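Local structure of STIL N-terminal domain-containing protein (Trichoplax adhaerens, 5OI9) at residues Lys163-Leu168 and Ala275-Leu280. The protein probably takes part in centriole assembly, as the N-terminal domain of a STIL-like protein, a centrosomal scaffold linked to PLK4 activation. Residues are numbered along the deposited sequence; the frame is centred on the assembly and turned at random.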
loop_
_atom_site.group_PDB
_atom_site.type_symbol
_atom_site.label_atom_id
_atom_site.label_comp_id
_atom_site.label_asym_id
_atom_site.label_seq_id
_atom_site.Cartn_x
_atom_site.Cartn_y
_atom_site.Cartn_z
ATOM N N LYS A 163 0.053 -3.032 0.261
ATOM C CA LYS A 163 -1.083 -2.749 -0.608
ATOM C C LYS A 163 -2.250 -2.125 0.148
ATOM O O LYS A 163 -3.086 -1.455 -0.468
ATOM C CB LYS A 163 -1.544 -4.030 -1.310
ATOM C CG LYS A 163 -0.515 -4.625 -2.257
ATOM C CD LYS A 163 -1.058 -5.861 -2.966
ATOM C CE LYS A 163 -1.254 -7.020 -2.004
ATOM N NZ LYS A 163 0.038 -7.483 -1.422
ATOM N N ASP A 164 -2.327 -2.325 1.466
ATOM C CA ASP A 164 -3.376 -1.699 2.262
ATOM C C ASP A 164 -3.142 -0.211 2.481
ATOM O O ASP A 164 -4.023 0.461 3.025
ATOM C CB ASP A 164 -3.496 -2.392 3.621
ATOM C CG ASP A 164 -3.908 -3.846 3.503
ATOM O OD1 ASP A 164 -4.673 -4.175 2.573
ATOM O OD2 ASP A 164 -3.471 -4.658 4.346
HETATM N N MSE A 165 -1.984 0.311 2.081
HETATM C CA MSE A 165 -1.626 1.705 2.334
HETATM C C MSE A 165 -1.992 2.645 1.188
HETATM O O MSE A 165 -1.763 3.846 1.278
HETATM C CB MSE A 165 -0.126 1.823 2.613
HETATM C CG MSE A 165 0.340 0.970 3.768
HETATM SE SE MSE A 165 -0.633 1.430 5.381
HETATM C CE MSE A 165 -0.579 -0.323 6.232
ATOM N N LEU A 166 -2.547 2.102 0.107
ATOM C CA LEU A 166 -2.940 2.930 -1.026
ATOM C C LEU A 166 -4.206 2.372 -1.658
ATOM O O LEU A 166 -4.449 1.162 -1.637
ATOM C CB LEU A 166 -1.820 3.034 -2.070
ATOM C CG LEU A 166 -1.199 1.743 -2.603
ATOM C CD1 LEU A 166 -1.891 1.288 -3.879
ATOM C CD2 LEU A 166 0.291 1.934 -2.832
ATOM N N SER A 167 -5.017 3.274 -2.207
ATOM C CA SER A 167 -6.229 2.908 -2.932
ATOM C C SER A 167 -6.161 3.544 -4.311
ATOM O O SER A 167 -6.139 4.773 -4.429
ATOM C CB SER A 167 -7.488 3.355 -2.185
ATOM O OG SER A 167 -8.650 3.025 -2.921
ATOM N N LEU A 168 -6.129 2.708 -5.342
ATOM C CA LEU A 168 -5.900 3.136 -6.714
ATOM C C LEU A 168 -7.118 2.802 -7.561
ATOM O O LEU A 168 -7.661 1.698 -7.461
ATOM C CB LEU A 168 -4.647 2.456 -7.278
ATOM C CG LEU A 168 -4.168 2.813 -8.682
ATOM C CD1 LEU A 168 -3.615 4.231 -8.717
ATOM C CD2 LEU A 168 -3.120 1.812 -9.143
ATOM N N ALA A 275 3.909 -0.960 8.691
ATOM C CA ALA A 275 3.705 -1.613 9.979
ATOM C C ALA A 275 3.367 -0.596 11.063
ATOM O O ALA A 275 2.487 -0.842 11.897
ATOM C CB ALA A 275 4.945 -2.421 10.356
ATOM N N CYS A 276 4.046 0.555 11.058
ATOM C CA CYS A 276 3.741 1.610 12.022
ATOM C C CYS A 276 2.299 2.085 11.884
ATOM O O CYS A 276 1.580 2.222 12.881
ATOM C CB CYS A 276 4.705 2.784 11.842
ATOM S SG CYS A 276 6.435 2.409 12.198
HETATM N N MSE A 277 1.864 2.351 10.654
HETATM C CA MSE A 277 0.499 2.796 10.392
HETATM C C MSE A 277 -0.516 1.768 10.856
HETATM O O MSE A 277 -1.514 2.099 11.499
HETATM C CB MSE A 277 0.303 3.075 8.901
HETATM C CG MSE A 277 1.092 4.264 8.409
HETATM SE SE MSE A 277 0.553 5.907 9.297
HETATM C CE MSE A 277 -1.072 6.223 8.281
ATOM N N ARG A 278 -0.242 0.509 10.515
ATOM C CA ARG A 278 -1.122 -0.581 10.916
ATOM C C ARG A 278 -1.250 -0.659 12.434
ATOM O O ARG A 278 -2.350 -0.863 12.961
ATOM C CB ARG A 278 -0.594 -1.894 10.349
ATOM C CG ARG A 278 -1.429 -3.093 10.702
ATOM C CD ARG A 278 -2.792 -3.047 10.030
ATOM N NE ARG A 278 -3.590 -4.191 10.449
ATOM C CZ ARG A 278 -3.484 -5.402 9.916
ATOM N NH1 ARG A 278 -2.620 -5.619 8.932
ATOM N NH2 ARG A 278 -4.242 -6.394 10.362
ATOM N N TYR A 279 -0.136 -0.497 13.153
ATOM C CA TYR A 279 -0.184 -0.512 14.614
ATOM C C TYR A 279 -0.980 0.672 15.152
ATOM O O TYR A 279 -1.788 0.517 16.077
ATOM C CB TYR A 279 1.237 -0.512 15.180
ATOM C CG TYR A 279 1.315 -0.492 16.692
ATOM C CD1 TYR A 279 1.018 -1.626 17.440
ATOM C CD2 TYR A 279 1.705 0.656 17.371
ATOM C CE1 TYR A 279 1.097 -1.615 18.822
ATOM C CE2 TYR A 279 1.790 0.677 18.753
ATOM C CZ TYR A 279 1.483 -0.459 19.474
ATOM O OH TYR A 279 1.560 -0.439 20.850
ATOM N N LEU A 280 -0.774 1.859 14.581
ATOM C CA LEU A 280 -1.475 3.046 15.066
ATOM C C LEU A 280 -2.971 2.973 14.781
ATOM O O LEU A 280 -3.787 3.395 15.610
ATOM C CB LEU A 280 -0.882 4.302 14.432
ATOM C CG LEU A 280 0.542 4.651 14.853
ATOM C CD1 LEU A 280 0.980 5.953 14.216
ATOM C CD2 LEU A 280 0.627 4.732 16.366
HETATM O O HOH W 1 -1.940 -3.595 6.395
#
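M165 lays its selenium and terminal methyl against the helix 270-281, at a slant to M277, with SE of M165 4.0 Å from CB of M277. Both residues are selenomethionines, but their heteroatoms do not pair: SE of M165 and SE of M277 are 6.1 Å apart. In M165, CG lies anti to the carbonyl carbon (chi1 -57°) and the chain bends again at chi2, but the last torsion is extended (chi3 150°), which carries the methyl onward to the helix surface. There CE of M165 lies 4.4 Å from CB of R278, at the foot of that side chain. M277 starts toward 163-168, whereas M165 gets to the helix through its outer part; the M277 side chain, bent at chi2 and chi3, also packs on P192 and A194.

The guanidinium of R278 ends near the carboxylate of D164. The opposite charges do not meet directly, OD2 of D164 and NH1 of R278 being 4.8 Å apart. A water sits in the gap, donating to OD2 of D164 at 2.8 Å and accepting only a weak bond from NH1 of R278 at 3.3 Å. The firmer hold on the guanidinium is the hydrogen bond from NH2 to the carbonyl of D158. L153 of helix 139-155 touches both D164 and M165.

The contact joins the turn leading into strand 167-176, part of one mixed sheet, to a helix that packs through A275 and Y279 on strand 256-264 of the other mixed sheet. With no direct hydrogen bond between the segments, this small buried junction is made mainly of apolar packing, to which the hydrated charge pair beside it probably adds a weaker, water-mediated attraction.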